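PDB 6CN7: aerobactin synthase IucC from Klebsiella pneumoniae, which probably catalyses the ATP-dependent attachment of a second N-acetyl-N-hydroxylysine to the citryl intermediate, the step that completes the siderophore aerobactin. Local coordinates for residues L532-V544 and Y565-T577. The protein carries 5 engineered substitutions. Sequence-based numbering, arbitrary orientation.
Sequences LFSLFKPQIIRVV and YLEDLQNPLWLAT
Ile-540 and Leu-569 form the hydrogen-bonded pair of a short two-stranded antiparallel sheet near the C-terminus, where 565-577 returns along 532-544. Two backbone bonds establish the pairing: Ile-540 N to Leu-569 O (2.8 Å) and Leu-569 N to Ile-540 O (3.1 Å). Beyond the strands, the carboxamide of Asn-571 takes over. Its ND2 donates to Leu-535 O (2.7 Å) and to Lys-537 O (3.1 Å), both acceptors lying close to the amide plane, which fixes the rotation of the group. With CG anti to the backbone N (chi1 -178°), the same amide turns its OD1 toward the first turn of the following helix and accepts from Leu-573 N (3.1 Å), although that donor stands well above the carbonyl plane. Pro-538 lies over one indole face of Trp-574, its CA and CB nearest the ring: CA is 3.6 Å from the centroid of the five-membered ring, 17° off the normal, a CH-pi contact. Leu-573 CD2 sits over the Phe-536 ring toward its rim, and helix 505-521 packs against both side chains. At the other end, Leu-569 CB lies over one face of the Arg-542 guanidinium, toward its rim, 3.6 Å from Arg-542 NH2. Taken together, this is an antiparallel strand pair running into an N-capped helical turn, with Asn-571 as the N-cap residue of 572-575.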
ATOM      1  N   LEU A 532      -1.394  50.319   9.369  1.00 58.15           N
ATOM      2  CA  LEU A 532      -1.692  49.084  10.086  1.00 57.93           C
ATOM      3  C   LEU A 532      -1.081  47.872   9.397  1.00 54.83           C
ATOM      4  O   LEU A 532      -0.756  46.883  10.065  1.00 51.97           O
ATOM      5  CB  LEU A 532      -3.207  48.924  10.214  1.00 64.59           C
ATOM      6  CG  LEU A 532      -3.724  47.749  11.045  1.00 68.65           C
ATOM      7  CD1 LEU A 532      -3.340  47.904  12.507  1.00 70.20           C
ATOM      8  CD2 LEU A 532      -5.231  47.637  10.894  1.00 71.25           C
ATOM      9  N   PHE A 533      -0.920  47.925   8.073  1.00 55.30           N
ATOM     10  CA  PHE A 533      -0.312  46.829   7.325  1.00 57.08           C
ATOM     11  C   PHE A 533       0.908  47.312   6.549  1.00 60.47           C
ATOM     12  O   PHE A 533       0.942  47.207   5.318  1.00 64.01           O
ATOM     13  CB  PHE A 533      -1.317  46.216   6.344  1.00 57.09           C
ATOM     14  CG  PHE A 533      -2.514  45.593   6.999  1.00 56.71           C
ATOM     15  CD1 PHE A 533      -2.388  44.437   7.751  1.00 61.11           C
ATOM     16  CD2 PHE A 533      -3.771  46.147   6.835  1.00 56.21           C
ATOM     17  CE1 PHE A 533      -3.494  43.857   8.346  1.00 60.63           C
ATOM     18  CE2 PHE A 533      -4.880  45.573   7.424  1.00 59.14           C
ATOM     19  CZ  PHE A 533      -4.743  44.427   8.181  1.00 57.90           C
ATOM     20  N   SER A 534       1.914  47.834   7.246  1.00 59.53           N
ATOM     21  CA  SER A 534       3.036  48.480   6.575  1.00 57.31           C
ATOM     22  C   SER A 534       4.022  47.446   6.049  1.00 54.29           C
ATOM     23  O   SER A 534       4.448  46.546   6.781  1.00 55.99           O
ATOM     24  CB  SER A 534       3.747  49.440   7.525  1.00 57.79           C
ATOM     25  OG  SER A 534       4.958  49.903   6.954  1.00 57.20           O
ATOM     26  N   LEU A 535       4.385  47.582   4.775  1.00 49.45           N
ATOM     27  CA  LEU A 535       5.398  46.747   4.148  1.00 42.28           C
ATOM     28  C   LEU A 535       6.758  47.429   4.095  1.00 43.50           C
ATOM     29  O   LEU A 535       7.677  46.904   3.458  1.00 48.74           O
ATOM     30  CB  LEU A 535       4.962  46.362   2.733  1.00 42.21           C
ATOM     31  CG  LEU A 535       3.663  45.564   2.620  1.00 45.79           C
ATOM     32  CD1 LEU A 535       3.221  45.487   1.167  1.00 46.84           C
ATOM     33  CD2 LEU A 535       3.841  44.169   3.204  1.00 47.19           C
ATOM     34  N   PHE A 536       6.911  48.580   4.752  1.00 45.89           N
ATOM     35  CA  PHE A 536       8.138  49.365   4.676  1.00 52.23           C
ATOM     36  C   PHE A 536       8.772  49.594   6.044  1.00 55.47           C
ATOM     37  O   PHE A 536       9.588  50.508   6.198  1.00 55.09           O
ATOM     38  CB  PHE A 536       7.862  50.700   3.985  1.00 53.57           C
ATOM     39  CG  PHE A 536       7.436  50.557   2.553  1.00 52.75           C
ATOM     40  CD1 PHE A 536       6.099  50.393   2.226  1.00 51.61           C
ATOM     41  CD2 PHE A 536       8.372  50.571   1.533  1.00 54.11           C
ATOM     42  CE1 PHE A 536       5.706  50.255   0.910  1.00 53.32           C
ATOM     43  CE2 PHE A 536       7.985  50.434   0.218  1.00 53.97           C
ATOM     44  CZ  PHE A 536       6.650  50.275  -0.096  1.00 52.43           C
ATOM     45  N   LYS A 537       8.417  48.789   7.043  1.00 57.29           N
ATOM     46  CA  LYS A 537       9.143  48.824   8.299  1.00 58.71           C
ATOM     47  C   LYS A 537      10.579  48.354   8.061  1.00 60.00           C
ATOM     48  O   LYS A 537      10.818  47.467   7.237  1.00 59.42           O
ATOM     49  CB  LYS A 537       8.463  47.942   9.347  1.00 58.83           C
ATOM     50  CG  LYS A 537       7.152  48.502   9.900  1.00 62.10           C
ATOM     51  CD  LYS A 537       6.587  47.600  10.997  1.00 68.92           C
ATOM     52  CE  LYS A 537       5.345  48.190  11.662  1.00 75.62           C
ATOM     53  NZ  LYS A 537       4.081  47.848  10.947  1.00 80.56           N
ATOM     54  N   PRO A 538      11.558  48.932   8.762  1.00 64.87           N
ATOM     55  CA  PRO A 538      12.960  48.594   8.466  1.00 62.78           C
ATOM     56  C   PRO A 538      13.306  47.135   8.685  1.00 61.88           C
ATOM     57  O   PRO A 538      14.279  46.652   8.091  1.00 58.24           O
ATOM     58  CB  PRO A 538      13.755  49.507   9.413  1.00 65.91           C
ATOM     59  CG  PRO A 538      12.800  49.902  10.473  1.00 65.57           C
ATOM     60  CD  PRO A 538      11.447  49.928   9.840  1.00 65.26           C
ATOM     61  N   GLN A 539      12.553  46.414   9.509  1.00 65.13           N
ATOM     62  CA  GLN A 539      12.822  45.011   9.781  1.00 67.84           C
ATOM     63  C   GLN A 539      11.605  44.159   9.441  1.00 63.63           C
ATOM     64  O   GLN A 539      10.477  44.650   9.351  1.00 58.32           O
ATOM     65  CB  GLN A 539      13.207  44.789  11.251  1.00 75.79           C
ATOM     66  CG  GLN A 539      14.554  45.382  11.650  1.00 85.64           C
ATOM     67  CD  GLN A 539      14.443  46.776  12.239  1.00 95.45           C
ATOM     68  OE1 GLN A 539      13.344  47.289  12.455  1.00 98.54           O
ATOM     69  NE2 GLN A 539      15.587  47.395  12.509  1.00 98.84           N
ATOM     70  N   ILE A 540      11.859  42.869   9.245  1.00 65.84           N
ATOM     71  CA  ILE A 540      10.816  41.861   9.100  1.00 63.67           C
ATOM     72  C   ILE A 540      10.957  40.882  10.257  1.00 63.75           C
ATOM     73  O   ILE A 540      12.071  40.454  10.580  1.00 62.44           O
ATOM     74  CB  ILE A 540      10.911  41.133   7.745  1.00 63.54           C
ATOM     75  CG1 ILE A 540      10.611  42.105   6.599  1.00 68.04           C
ATOM     76  CG2 ILE A 540       9.944  39.946   7.697  1.00 61.05           C
ATOM     77  CD1 ILE A 540      10.904  41.544   5.221  1.00 67.53           C
ATOM     78  N   ILE A 541       9.835  40.539  10.881  1.00 67.37           N
ATOM     79  CA  ILE A 541       9.837  39.595  11.992  1.00 68.37           C
ATOM     80  C   ILE A 541      10.028  38.187  11.450  1.00 69.21           C
ATOM     81  O   ILE A 541       9.495  37.831  10.392  1.00 69.41           O
ATOM     82  CB  ILE A 541       8.536  39.722  12.806  1.00 70.05           C
ATOM     83  CG1 ILE A 541       8.427  41.129  13.405  1.00 71.36           C
ATOM     84  CG2 ILE A 541       8.481  38.660  13.906  1.00 68.12           C
ATOM     85  CD1 ILE A 541       7.097  41.425  14.075  1.00 73.55           C
ATOM     86  N   ARG A 542      10.797  37.379  12.173  1.00 72.08           N
ATOM     87  CA  ARG A 542      11.119  36.027  11.743  1.00 77.82           C
ATOM     88  C   ARG A 542      10.126  35.014  12.303  1.00 80.81           C
ATOM     89  O   ARG A 542       9.425  35.266  13.286  1.00 77.84           O
ATOM     90  CB  ARG A 542      12.529  35.642  12.189  1.00 83.44           C
ATOM     91  CG  ARG A 542      13.639  35.971  11.206  1.00 89.32           C
ATOM     92  CD  ARG A 542      14.946  35.421  11.740  1.00 96.26           C
ATOM     93  NE  ARG A 542      16.088  35.613  10.845  1.00102.52           N
ATOM     94  CZ  ARG A 542      16.895  36.669  10.858  1.00108.08           C
ATOM     95  NH1 ARG A 542      16.701  37.666  11.714  1.00110.75           N
ATOM     96  NH2 ARG A 542      17.910  36.735  10.006  1.00107.69           N
ATOM     97  N   VAL A 543      10.087  33.852  11.659  1.00 86.83           N
ATOM     98  CA  VAL A 543       9.391  32.683  12.185  1.00 91.70           C
ATOM     99  C   VAL A 543      10.388  31.881  13.010  1.00 93.52           C
ATOM    100  O   VAL A 543      11.452  31.498  12.510  1.00 93.34           O
ATOM    101  CB  VAL A 543       8.801  31.829  11.052  1.00 90.96           C
ATOM    102  CG1 VAL A 543       8.095  30.593  11.611  1.00 92.56           C
ATOM    103  CG2 VAL A 543       7.845  32.657  10.204  1.00 88.42           C
ATOM    104  N   VAL A 544      10.050  31.634  14.275  1.00 96.35           N
ATOM    105  CA  VAL A 544      10.914  30.863  15.165  1.00 99.17           C
ATOM    106  C   VAL A 544      11.270  29.535  14.512  1.00 97.77           C
ATOM    107  O   VAL A 544      10.525  29.025  13.666  1.00 94.90           O
ATOM    108  CB  VAL A 544      10.242  30.639  16.535  1.00101.09           C
ATOM    109  N   TYR A 565      15.559  34.321  20.963  1.00 95.28           N
ATOM    110  CA  TYR A 565      15.264  35.712  21.285  1.00 95.91           C
ATOM    111  C   TYR A 565      14.482  36.372  20.153  1.00 93.54           C
ATOM    112  O   TYR A 565      14.232  35.751  19.122  1.00 92.01           O
ATOM    113  CB  TYR A 565      16.558  36.486  21.547  1.00 96.84           C
ATOM    114  N   LEU A 566      14.095  37.632  20.346  1.00 95.21           N
ATOM    115  CA  LEU A 566      13.424  38.379  19.287  1.00 95.70           C
ATOM    116  C   LEU A 566      14.419  38.601  18.154  1.00100.11           C
ATOM    117  O   LEU A 566      15.440  39.271  18.334  1.00102.08           O
ATOM    118  CB  LEU A 566      12.871  39.700  19.819  1.00 93.77           C
ATOM    119  CG  LEU A 566      13.817  40.817  20.275  1.00 92.08           C
ATOM    120  CD1 LEU A 566      14.130  41.793  19.141  1.00 89.69           C
ATOM    121  CD2 LEU A 566      13.205  41.569  21.452  1.00 90.58           C
ATOM    122  N   GLU A 567      14.138  38.013  16.994  1.00100.88           N
ATOM    123  CA  GLU A 567      15.084  37.975  15.888  1.00102.89           C
ATOM    124  C   GLU A 567      14.403  38.493  14.632  1.00100.28           C
ATOM    125  O   GLU A 567      13.274  38.095  14.324  1.00100.34           O
ATOM    126  CB  GLU A 567      15.611  36.546  15.678  1.00104.82           C
ATOM    127  CG  GLU A 567      16.808  36.432  14.742  1.00106.41           C
ATOM    128  CD  GLU A 567      17.960  37.331  15.134  1.00109.57           C
ATOM    129  OE1 GLU A 567      18.126  37.599  16.343  1.00111.73           O
ATOM    130  OE2 GLU A 567      18.695  37.781  14.225  1.00109.91           O
ATOM    131  N   ASP A 568      15.086  39.382  13.913  1.00 96.99           N
ATOM    132  CA  ASP A 568      14.511  40.035  12.747  1.00 94.29           C
ATOM    133  C   ASP A 568      15.602  40.268  11.712  1.00 93.98           C
ATOM    134  O   ASP A 568      16.789  40.347  12.038  1.00 97.43           O
ATOM    135  CB  ASP A 568      13.838  41.361  13.127  1.00 93.16           C
ATOM    136  CG  ASP A 568      14.770  42.296  13.874  1.00 95.56           C
ATOM    137  OD1 ASP A 568      15.939  41.918  14.103  1.00 98.01           O
ATOM    138  OD2 ASP A 568      14.334  43.409  14.236  1.00 95.66           O
ATOM    139  N   LEU A 569      15.182  40.376  10.454  1.00 87.40           N
ATOM    140  CA  LEU A 569      16.083  40.607   9.335  1.00 82.86           C
ATOM    141  C   LEU A 569      15.649  41.857   8.581  1.00 79.66           C
ATOM    142  O   LEU A 569      14.573  42.414   8.819  1.00 79.34           O
ATOM    143  CB  LEU A 569      16.124  39.390   8.399  1.00 81.64           C
ATOM    144  CG  LEU A 569      14.819  38.968   7.719  1.00 81.87           C
ATOM    145  CD1 LEU A 569      14.632  39.688   6.390  1.00 84.59           C
ATOM    146  CD2 LEU A 569      14.791  37.460   7.518  1.00 80.84           C
ATOM    147  N   GLN A 570      16.502  42.296   7.660  1.00 75.79           N
ATOM    148  CA  GLN A 570      16.299  43.569   6.982  1.00 74.21           C
ATOM    149  C   GLN A 570      15.273  43.439   5.864  1.00 64.68           C
ATOM    150  O   GLN A 570      15.234  42.439   5.143  1.00 61.07           O
ATOM    151  CB  GLN A 570      17.620  44.090   6.418  1.00 79.79           C
ATOM    152  CG  GLN A 570      18.540  44.675   7.474  1.00 86.58           C
ATOM    153  CD  GLN A 570      19.821  45.233   6.891  1.00 93.74           C
ATOM    154  OE1 GLN A 570      20.147  44.993   5.729  1.00 96.72           O
ATOM    155  NE2 GLN A 570      20.556  45.986   7.699  1.00 96.81           N
ATOM    156  N   ASN A 571      14.445  44.472   5.723  1.00 59.70           N
ATOM    157  CA  ASN A 571      13.381  44.481   4.730  1.00 53.87           C
ATOM    158  C   ASN A 571      13.903  45.068   3.425  1.00 52.21           C
ATOM    159  O   ASN A 571      14.266  46.250   3.398  1.00 54.85           O
ATOM    160  CB  ASN A 571      12.200  45.295   5.230  1.00 52.32           C
ATOM    161  CG  ASN A 571      11.035  45.298   4.260  1.00 50.13           C
ATOM    162  OD1 ASN A 571      11.078  44.651   3.216  1.00 51.39           O
ATOM    163  ND2 ASN A 571       9.980  46.018   4.612  1.00 53.71           N
ATOM    164  N   PRO A 572      13.959  44.300   2.332  1.00 48.95           N
ATOM    165  CA  PRO A 572      14.446  44.875   1.066  1.00 50.94           C
ATOM    166  C   PRO A 572      13.654  46.082   0.587  1.00 51.93           C
ATOM    167  O   PRO A 572      14.229  46.962  -0.066  1.00 49.95           O
ATOM    168  CB  PRO A 572      14.330  43.700   0.087  1.00 52.00           C
ATOM    169  CG  PRO A 572      14.450  42.493   0.944  1.00 52.56           C
ATOM    170  CD  PRO A 572      13.775  42.842   2.236  1.00 50.77           C
ATOM    171  N   LEU A 573      12.352  46.156   0.878  1.00 52.38           N
ATOM    172  CA  LEU A 573      11.575  47.318   0.454  1.00 57.05           C
ATOM    173  C   LEU A 573      12.053  48.589   1.144  1.00 59.60           C
ATOM    174  O   LEU A 573      11.996  49.673   0.554  1.00 58.87           O
ATOM    175  CB  LEU A 573      10.087  47.094   0.732  1.00 56.38           C
ATOM    176  CG  LEU A 573       9.314  46.304  -0.326  1.00 58.77           C
ATOM    177  CD1 LEU A 573       9.868  44.898  -0.483  1.00 62.86           C
ATOM    178  CD2 LEU A 573       7.837  46.256   0.026  1.00 59.19           C
ATOM    179  N   TRP A 574      12.520  48.474   2.388  1.00 62.22           N
ATOM    180  CA  TRP A 574      13.072  49.615   3.108  1.00 63.73           C
ATOM    181  C   TRP A 574      14.525  49.857   2.723  1.00 64.95           C
ATOM    182  O   TRP A 574      14.964  51.008   2.621  1.00 68.05           O
ATOM    183  CB  TRP A 574      12.946  49.369   4.612  1.00 63.26           C
ATOM    184  CG  TRP A 574      13.476  50.456   5.496  1.00 61.85           C
ATOM    185  CD1 TRP A 574      12.794  51.545   5.950  1.00 63.05           C
ATOM    186  CD2 TRP A 574      14.789  50.538   6.066  1.00 61.70           C
ATOM    187  NE1 TRP A 574      13.603  52.309   6.758  1.00 64.80           N
ATOM    188  CE2 TRP A 574      14.834  51.714   6.843  1.00 64.00           C
ATOM    189  CE3 TRP A 574      15.932  49.737   5.990  1.00 62.59           C
ATOM    190  CZ2 TRP A 574      15.974  52.106   7.538  1.00 65.39           C
ATOM    191  CZ3 TRP A 574      17.065  50.130   6.681  1.00 64.11           C
ATOM    192  CH2 TRP A 574      17.078  51.303   7.444  1.00 64.01           C
ATOM    193  N   LEU A 575      15.274  48.776   2.493  1.00 62.41           N
ATOM    194  CA  LEU A 575      16.696  48.886   2.192  1.00 66.39           C
ATOM    195  C   LEU A 575      16.931  49.522   0.827  1.00 66.55           C
ATOM    196  O   LEU A 575      17.881  50.293   0.652  1.00 68.42           O
ATOM    197  CB  LEU A 575      17.329  47.496   2.262  1.00 70.36           C
ATOM    198  CG  LEU A 575      18.846  47.344   2.150  1.00 80.80           C
ATOM    199  CD1 LEU A 575      19.575  48.168   3.198  1.00 85.01           C
ATOM    200  CD2 LEU A 575      19.204  45.872   2.286  1.00 82.54           C
ATOM    201  N   ALA A 576      16.076  49.217  -0.150  1.00 67.12           N
ATOM    202  CA  ALA A 576      16.250  49.718  -1.508  1.00 67.96           C
ATOM    203  C   ALA A 576      15.772  51.155  -1.683  1.00 71.10           C
ATOM    204  O   ALA A 576      16.036  51.753  -2.731  1.00 72.14           O
ATOM    205  CB  ALA A 576      15.513  48.810  -2.495  1.00 63.32           C
ATOM    206  N   THR A 577      15.082  51.721  -0.694  1.00 74.09           N
ATOM    207  CA  THR A 577      14.594  53.090  -0.769  1.00 78.16           C
ATOM    208  C   THR A 577      15.575  54.102  -0.190  1.00 81.36           C
ATOM    209  O   THR A 577      15.367  55.308  -0.357  1.00 85.52           O
ATOM    210  CB  THR A 577      13.251  53.200  -0.032  1.00 80.23           C
ATOM    211  OG1 THR A 577      12.364  52.178  -0.500  1.00 77.85           O
ATOM    212  CG2 THR A 577      12.596  54.566  -0.259  1.00 85.19           C
TER